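Local structure of putative nucleic acid-binding lipoprotein (Klebsiella pneumoniae subsp. pneumoniae MGH 78578, 3F1Z) at residues A[55-61]-A[74-80]. The protein is a putative lipoprotein of unknown function whose OB-fold suggests that it may bind nucleic acid. Residues are numbered along the deposited sequence; the frame is centred on the assembly and turned at random.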
loop_
_atom_site.group_PDB
_atom_site.type_symbol
_atom_site.label_atom_id
_atom_site.label_comp_id
_atom_site.label_asym_id
_atom_site.label_seq_id
_atom_site.Cartn_x
_atom_site.Cartn_y
_atom_site.Cartn_z
ATOM N N ARG A 55 7.594 -3.444 -0.642
ATOM C CA ARG A 55 8.269 -3.854 0.588
ATOM C C ARG A 55 8.731 -2.604 1.313
ATOM O O ARG A 55 9.164 -1.649 0.674
ATOM C CB ARG A 55 9.443 -4.733 0.220
ATOM C CG ARG A 55 10.320 -5.213 1.353
ATOM C CD ARG A 55 11.252 -6.257 0.772
ATOM N NE ARG A 55 12.135 -6.846 1.752
ATOM C CZ ARG A 55 13.262 -6.284 2.100
ATOM N NH1 ARG A 55 13.574 -5.157 1.536
ATOM N NH2 ARG A 55 14.054 -6.819 2.993
ATOM N N GLY A 56 8.644 -2.604 2.640
ATOM C CA GLY A 56 8.964 -1.402 3.439
ATOM C C GLY A 56 8.801 -1.626 4.933
ATOM O O GLY A 56 8.529 -2.721 5.371
ATOM N N VAL A 57 9.003 -0.578 5.714
ATOM C CA VAL A 57 8.877 -0.666 7.144
ATOM C C VAL A 57 7.582 0.009 7.531
ATOM O O VAL A 57 7.337 1.159 7.172
ATOM C CB VAL A 57 10.057 0.003 7.910
ATOM C CG1 VAL A 57 9.798 -0.069 9.391
ATOM C CG2 VAL A 57 11.372 -0.677 7.609
ATOM N N ILE A 58 6.764 -0.722 8.282
ATOM C CA ILE A 58 5.505 -0.235 8.740
ATOM C C ILE A 58 5.803 0.748 9.864
ATOM O O ILE A 58 6.529 0.416 10.796
ATOM C CB ILE A 58 4.616 -1.375 9.241
ATOM C CG1 ILE A 58 4.337 -2.356 8.094
ATOM C CG2 ILE A 58 3.285 -0.824 9.812
ATOM C CD1 ILE A 58 3.741 -1.708 6.817
ATOM N N VAL A 59 5.256 1.957 9.748
ATOM C CA VAL A 59 5.437 2.995 10.747
ATOM C C VAL A 59 4.126 3.433 11.414
ATOM O O VAL A 59 4.148 4.206 12.377
ATOM C CB VAL A 59 6.143 4.244 10.166
ATOM C CG1 VAL A 59 7.580 3.886 9.812
ATOM C CG2 VAL A 59 5.401 4.764 8.983
ATOM N N ASP A 60 2.988 2.984 10.902
ATOM C CA ASP A 60 1.746 3.281 11.574
ATOM C C ASP A 60 0.682 2.316 11.103
ATOM O O ASP A 60 0.602 1.996 9.926
ATOM C CB ASP A 60 1.305 4.715 11.336
ATOM C CG ASP A 60 0.099 5.103 12.190
ATOM O OD1 ASP A 60 0.286 5.250 13.426
ATOM O OD2 ASP A 60 -1.034 5.270 11.621
ATOM N N ILE A 61 -0.134 1.872 12.058
ATOM C CA ILE A 61 -1.262 0.986 11.846
ATOM C C ILE A 61 -2.375 1.618 12.680
ATOM O O ILE A 61 -2.160 1.920 13.855
ATOM C CB ILE A 61 -1.002 -0.404 12.404
ATOM C CG1 ILE A 61 0.198 -1.064 11.698
ATOM C CG2 ILE A 61 -2.273 -1.220 12.290
ATOM C CD1 ILE A 61 0.830 -2.192 12.465
ATOM N N ILE A 74 -5.874 1.965 8.217
ATOM C CA ILE A 74 -4.833 2.565 7.396
ATOM C C ILE A 74 -3.483 2.020 7.933
ATOM O O ILE A 74 -3.196 2.079 9.150
ATOM C CB ILE A 74 -4.818 4.097 7.511
ATOM C CG1 ILE A 74 -6.076 4.688 6.935
ATOM C CG2 ILE A 74 -3.754 4.687 6.627
ATOM C CD1 ILE A 74 -6.236 4.445 5.372
ATOM N N VAL A 75 -2.667 1.500 7.016
ATOM C CA VAL A 75 -1.316 1.002 7.299
ATOM C C VAL A 75 -0.366 1.888 6.497
ATOM O O VAL A 75 -0.561 2.089 5.300
ATOM C CB VAL A 75 -1.170 -0.441 6.892
ATOM C CG1 VAL A 75 0.288 -0.863 6.910
ATOM C CG2 VAL A 75 -1.987 -1.317 7.839
ATOM N N THR A 76 0.606 2.488 7.183
ATOM C CA THR A 76 1.539 3.421 6.567
ATOM C C THR A 76 2.916 2.786 6.556
ATOM O O THR A 76 3.360 2.242 7.570
ATOM C CB THR A 76 1.617 4.747 7.338
ATOM O OG1 THR A 76 0.308 5.242 7.538
ATOM C CG2 THR A 76 2.436 5.801 6.594
HETATM N N MSE A 77 3.619 2.949 5.436
HETATM C CA MSE A 77 4.887 2.277 5.192
HETATM C C MSE A 77 5.926 3.271 4.741
HETATM O O MSE A 77 5.618 4.135 3.911
HETATM C CB MSE A 77 4.653 1.244 4.078
HETATM C CG MSE A 77 5.821 0.368 3.771
HETATM SE SE MSE A 77 5.576 -0.707 2.154
HETATM C CE MSE A 77 4.747 -2.286 2.975
ATOM N N ARG A 78 7.148 3.168 5.276
ATOM C CA ARG A 78 8.245 4.006 4.780
ATOM C C ARG A 78 9.262 3.141 4.029
ATOM O O ARG A 78 9.309 1.924 4.231
ATOM C CB ARG A 78 8.961 4.708 5.919
ATOM C CG ARG A 78 9.738 3.793 6.861
ATOM C CD ARG A 78 10.741 4.630 7.654
ATOM N NE ARG A 78 11.375 3.890 8.731
ATOM C CZ ARG A 78 12.402 3.067 8.585
ATOM N NH1 ARG A 78 12.946 2.840 7.384
ATOM N NH2 ARG A 78 12.889 2.446 9.655
ATOM N N ASP A 79 10.097 3.770 3.199
ATOM C CA ASP A 79 11.146 3.042 2.509
ATOM C C ASP A 79 12.081 2.332 3.520
ATOM O O ASP A 79 12.511 2.907 4.515
ATOM C CB ASP A 79 11.985 3.969 1.667
ATOM C CG ASP A 79 12.911 3.209 0.723
ATOM O OD1 ASP A 79 12.438 2.843 -0.387
ATOM O OD2 ASP A 79 14.107 2.996 1.099
ATOM N N GLU A 80 12.398 1.085 3.239
ATOM C CA GLU A 80 13.266 0.296 4.103
ATOM C C GLU A 80 14.656 0.889 4.315
ATOM O O GLU A 80 15.263 0.676 5.361
ATOM C CB GLU A 80 13.457 -1.086 3.505
ATOM C CG GLU A 80 14.206 -2.033 4.398
ATOM C CD GLU A 80 15.012 -2.971 3.614
ATOM O OE1 GLU A 80 14.857 -2.891 2.406
ATOM O OE2 GLU A 80 15.809 -3.743 4.171
HETATM O O HOH W 1 11.233 -0.024 0.871
HETATM O O HOH W 2 -1.512 4.368 9.288
#
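Ile58 and selenomethionine Met77 pack against each other on the inner side of a beta hairpin in this OB-fold, where strand 55-61 runs antiparallel to strand 74-78. A classic beta bulge interrupts the pairing: Val59 and Asp60 both face Thr76, whose O takes a good bond from Val59 N (2.9 Å) and a weak one from Asp60 N. The tight side is apolar. Ile58 CD1 reaches Val75 CG1 at 3.6 Å and also touches Met77 CE. Met77 CG, anti to its own N (chi1 -175°), lies over Gly56, with CG 3.6 Å from Gly56 CA; Phe90 and Ile111 of the adjoining strands add to this packing.

The other face is looser and more polar. There the extended Arg78 side chain lies alongside Val57, with Val57 CB over the centre of one guanidinium face, while Val59 CG1 meets Arg78 CG at 3.7 Å. Beside the bulge, a water bridges Thr76 OG1 and Asp60 OD2, a carboxylate oxygen also salt-bridged to Arg62. At the Arg55 end of the pairing, the Arg55 guanidinium and Glu80 carboxylate stand nearly perpendicular (87°), and Arg55 NH1 meets Glu80 OE1 at 2.7 Å from above the carboxylate plane.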